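Local coordinates for cobalamin biosynthesis protein CobN (Mycobacterium tuberculosis, PDB 7C6O) that probably inserts cobalt into the corrin ring as the large, catalytic subunit of the cobaltochelatase of cobalamin biosynthesis, at residues Val387-Thr391 with Pro392-Val396; Glu597-Gln600 with Ala601-Ala605. One frame throughout, in Å; residues are numbered along the deposited sequence.

Contact 1 of 2, residues Val387-Thr391 with Pro392-Val396; sequences VGLDT and PASAV
D390 meets the first turn of helix 391-405 with both its carboxylate and its backbone carbonyl. The capping bond runs from A393 N to D390 OD1, 3.1 Å long and fairly straight at 167°. The N-H comes from well above the carboxylate plane. CG of D390 lies anti to its own N (chi1 -172°), which swings the carboxylate over the helix start. D390 OD2 is hydrogen-bonded to H1135 ND1, so the carboxylate joins two parts of the chain.

D390 O takes two bonds from one residue. S394 N donates to D390 O at 2.9 Å, nearly in line with the C=O. S394 OG donates to D390 O at 2.8 Å from above the carbonyl plane. The same hydroxyl is bonded to L704 N. The next helical bond, A395 N to T391 O, is 2.9 Å.

The van der Waals contacts are few. A393 CB sits 3.4 Å from D390 CG, and the methyl CD1 of L389 lies 3.4 Å from the hydroxyl oxygen OG of S394. P392 is the second residue of the helix, and its ring touches Y1137 and K1138 of helix 1136-1157. The bond from A393 N to D390 OD1 makes D390 an aspartate N-cap, at a largely buried helix start.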
loop_
_atom_site.group_PDB
_atom_site.type_symbol
_atom_site.label_atom_id
_atom_site.label_comp_id
_atom_site.label_asym_id
_atom_site.label_seq_id
_atom_site.Cartn_x
_atom_site.Cartn_y
_atom_site.Cartn_z
ATOM N N VAL A 387 -13.613 3.121 -4.656
ATOM C CA VAL A 387 -13.769 4.021 -3.523
ATOM C C VAL A 387 -13.633 5.465 -3.984
ATOM O O VAL A 387 -12.655 5.834 -4.649
ATOM C CB VAL A 387 -12.751 3.677 -2.428
ATOM C CG1 VAL A 387 -12.740 4.750 -1.354
ATOM C CG2 VAL A 387 -13.097 2.322 -1.825
ATOM N N GLY A 388 -14.628 6.286 -3.642
ATOM C CA GLY A 388 -14.651 7.693 -3.989
ATOM C C GLY A 388 -14.849 8.010 -5.455
ATOM O O GLY A 388 -14.860 9.194 -5.817
ATOM N N LEU A 389 -15.023 7.007 -6.310
ATOM C CA LEU A 389 -15.014 7.199 -7.752
ATOM C C LEU A 389 -16.363 6.832 -8.354
ATOM O O LEU A 389 -16.952 5.802 -8.007
ATOM C CB LEU A 389 -13.907 6.352 -8.397
ATOM C CG LEU A 389 -13.646 6.533 -9.894
ATOM C CD1 LEU A 389 -13.013 7.888 -10.163
ATOM C CD2 LEU A 389 -12.759 5.411 -10.420
ATOM N N ASP A 390 -16.846 7.680 -9.261
ATOM C CA ASP A 390 -17.997 7.353 -10.105
ATOM C C ASP A 390 -17.472 6.487 -11.245
ATOM O O ASP A 390 -17.068 6.982 -12.300
ATOM C CB ASP A 390 -18.679 8.619 -10.615
ATOM C CG ASP A 390 -19.995 8.339 -11.339
ATOM O OD1 ASP A 390 -20.180 7.228 -11.879
ATOM O OD2 ASP A 390 -20.847 9.252 -11.380
ATOM N N THR A 391 -17.473 5.173 -11.019
ATOM C CA THR A 391 -16.914 4.244 -12.002
ATOM C C THR A 391 -17.637 4.286 -13.343
ATOM O O THR A 391 -16.953 4.324 -14.382
ATOM C CB THR A 391 -16.907 2.826 -11.420
ATOM O OG1 THR A 391 -16.871 2.899 -9.990
ATOM C CG2 THR A 391 -15.692 2.053 -11.911
ATOM N N PRO A 392 -18.976 4.271 -13.415
ATOM C CA PRO A 392 -19.612 4.321 -14.743
ATOM C C PRO A 392 -19.327 5.606 -15.499
ATOM O O PRO A 392 -19.041 5.556 -16.703
ATOM C CB PRO A 392 -21.105 4.164 -14.422
ATOM C CG PRO A 392 -21.134 3.463 -13.106
ATOM C CD PRO A 392 -19.974 4.041 -12.353
ATOM N N ALA A 393 -19.400 6.761 -14.833
ATOM C CA ALA A 393 -19.119 8.018 -15.521
ATOM C C ALA A 393 -17.651 8.109 -15.928
ATOM O O ALA A 393 -17.330 8.643 -16.997
ATOM C CB ALA A 393 -19.511 9.203 -14.640
ATOM N N SER A 394 -16.750 7.589 -15.091
ATOM C CA SER A 394 -15.333 7.569 -15.442
ATOM C C SER A 394 -15.075 6.660 -16.635
ATOM O O SER A 394 -14.263 6.986 -17.509
ATOM C CB SER A 394 -14.498 7.122 -14.242
ATOM O OG SER A 394 -14.640 8.019 -13.154
ATOM N N ALA A 395 -15.750 5.508 -16.683
ATOM C CA ALA A 395 -15.607 4.612 -17.825
ATOM C C ALA A 395 -16.099 5.271 -19.108
ATOM O O ALA A 395 -15.446 5.171 -20.154
ATOM C CB ALA A 395 -16.362 3.308 -17.566
ATOM N N VAL A 396 -17.250 5.946 -19.050
ATOM C CA VAL A 396 -17.760 6.649 -20.225
ATOM C C VAL A 396 -16.754 7.694 -20.691
ATOM O O VAL A 396 -16.412 7.768 -21.878
ATOM C CB VAL A 396 -19.131 7.282 -19.926
ATOM C CG1 VAL A 396 -19.507 8.282 -21.015
ATOM C CG2 VAL A 396 -20.199 6.204 -19.802
#

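Contact 2 of 2, residues Glu597-Gln600 with Ala601-Ala605; sequences EGTQ and AKRRA
Bonds from each N-H to the carbonyl four residues back run from E597 to R604, weak at A601 N to E597 O, in the carbonyl plane at K602 N to G598 O, and bent to 137° at R603 N to T599 O, where R603 N also bonds weakly to Q600 O. This is the last part of helix 595-604, the crossover helix of the beta-alpha-beta unit between strands 586-591 and 608-612. A605 is the first residue to leave the helical conformation.

Two pairs of side chains, each four residues apart, lie alongside one another. In the first, the methyl of T599 sits over one face of the R603 guanidinium, offset toward its rim. T599 CG2 is 3.2 Å from R603 NE. CG2 lies anti to the backbone N of T599, and R603 is extended from CG to NE. OG1 of T599 turns back to bond to P595 O, and R603 NE makes a salt bridge to E316. The methyl and this outside partner probably limit the rotation of the guanidinium.

In the second pair, the amide of Q600 lies against the aliphatic part of R604. The amide and guanidinium planes are 50° apart. R604 turns at chi3 (84°). Q600 NE2 bonds to D946, while R604 NH1 bonds to the carbonyl oxygens of E562 and L564, and NH2 to K567 O. These backbone carbonyls probably help offset the buried positive charge. K602 runs back along the helix, with CG 3.4 Å from G598 O, and its NZ bonds to N841 and F842. The tightest carbon contact of the Q600-R604 pair is CD of Q600 to CD of R604, 3.3 Å.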
loop_
_atom_site.group_PDB
_atom_site.type_symbol
_atom_site.label_atom_id
_atom_site.label_comp_id
_atom_site.label_asym_id
_atom_site.label_seq_id
_atom_site.Cartn_x
_atom_site.Cartn_y
_atom_site.Cartn_z
ATOM N N GLU A 597 -3.434 0.042 -0.720
ATOM C CA GLU A 597 -4.094 -0.814 -1.698
ATOM C C GLU A 597 -3.512 -0.608 -3.094
ATOM O O GLU A 597 -3.367 -1.567 -3.860
ATOM C CB GLU A 597 -5.599 -0.553 -1.680
ATOM C CG GLU A 597 -6.248 -0.787 -0.314
ATOM C CD GLU A 597 -6.199 0.438 0.594
ATOM O OE1 GLU A 597 -5.380 1.349 0.345
ATOM O OE2 GLU A 597 -6.992 0.492 1.560
ATOM N N GLY A 598 -3.164 0.633 -3.441
ATOM C CA GLY A 598 -2.522 0.869 -4.726
ATOM C C GLY A 598 -1.150 0.231 -4.803
ATOM O O GLY A 598 -0.763 -0.312 -5.842
ATOM N N THR A 599 -0.403 0.283 -3.701
ATOM C CA THR A 599 0.932 -0.304 -3.662
ATOM C C THR A 599 0.883 -1.813 -3.875
ATOM O O THR A 599 1.773 -2.387 -4.517
ATOM C CB THR A 599 1.597 0.042 -2.328
ATOM O OG1 THR A 599 1.748 1.464 -2.231
ATOM C CG2 THR A 599 2.953 -0.611 -2.210
ATOM N N GLN A 600 -0.155 -2.473 -3.356
ATOM C CA GLN A 600 -0.261 -3.917 -3.534
ATOM C C GLN A 600 -0.408 -4.277 -5.007
ATOM O O GLN A 600 0.165 -5.270 -5.472
ATOM C CB GLN A 600 -1.435 -4.472 -2.724
ATOM C CG GLN A 600 -1.444 -6.000 -2.597
ATOM C CD GLN A 600 -0.325 -6.535 -1.706
ATOM O OE1 GLN A 600 0.850 -6.217 -1.897
ATOM N NE2 GLN A 600 -0.691 -7.357 -0.732
ATOM N N ALA A 601 -1.160 -3.473 -5.759
ATOM C CA ALA A 601 -1.260 -3.696 -7.196
ATOM C C ALA A 601 0.074 -3.438 -7.887
ATOM O O ALA A 601 0.443 -4.160 -8.820
ATOM C CB ALA A 601 -2.357 -2.812 -7.789
ATOM N N LYS A 602 0.811 -2.415 -7.439
ATOM C CA LYS A 602 2.124 -2.131 -8.017
ATOM C C LYS A 602 3.071 -3.312 -7.857
ATOM O O LYS A 602 3.858 -3.615 -8.761
ATOM C CB LYS A 602 2.741 -0.893 -7.361
ATOM C CG LYS A 602 2.029 0.422 -7.638
ATOM C CD LYS A 602 2.574 1.531 -6.738
ATOM C CE LYS A 602 3.990 1.945 -7.123
ATOM N NZ LYS A 602 4.013 2.785 -8.356
ATOM N N ARG A 603 3.012 -3.989 -6.711
ATOM C CA ARG A 603 4.025 -4.969 -6.345
ATOM C C ARG A 603 3.644 -6.405 -6.669
ATOM O O ARG A 603 4.535 -7.211 -6.961
ATOM C CB ARG A 603 4.347 -4.853 -4.851
ATOM C CG ARG A 603 4.854 -3.474 -4.471
ATOM C CD ARG A 603 5.192 -3.359 -2.994
ATOM N NE ARG A 603 5.728 -2.033 -2.699
ATOM C CZ ARG A 603 6.113 -1.622 -1.494
ATOM N NH1 ARG A 603 6.030 -2.434 -0.447
ATOM N NH2 ARG A 603 6.579 -0.391 -1.339
ATOM N N ARG A 604 2.359 -6.757 -6.634
ATOM C CA ARG A 604 1.949 -8.124 -6.927
ATOM C C ARG A 604 1.330 -8.278 -8.312
ATOM O O ARG A 604 1.045 -9.407 -8.726
ATOM C CB ARG A 604 0.976 -8.631 -5.851
ATOM C CG ARG A 604 1.554 -8.554 -4.437
ATOM C CD ARG A 604 0.669 -9.220 -3.390
ATOM N NE ARG A 604 0.874 -10.667 -3.297
ATOM C CZ ARG A 604 -0.065 -11.572 -3.553
ATOM N NH1 ARG A 604 -1.281 -11.181 -3.914
ATOM N NH2 ARG A 604 0.205 -12.866 -3.436
ATOM N N ALA A 605 1.142 -7.181 -9.053
ATOM C CA ALA A 605 0.579 -7.265 -10.396
ATOM C C ALA A 605 1.212 -6.244 -11.337
ATOM O O ALA A 605 0.573 -5.809 -12.302
ATOM C CB ALA A 605 -0.942 -7.085 -10.365
#

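Contacts 1 and 2 lie about 20 Å apart between centres, with nearest atoms about 7 Å apart, and they do not touch. One is at the start of a helix and the other at the end of one. Both helices belong to the part of the chain built around the same mixed sheet: helix 391-405 follows strand 369-373, and helix 595-604 links strands 586-591 and 608-612. K557, outside both contacts, lies near each. Its backbone bonds to V387, and its NZ makes a weak, long ion pair with E597. The sodium ion, at D125 and S127, is in a different part of the chain.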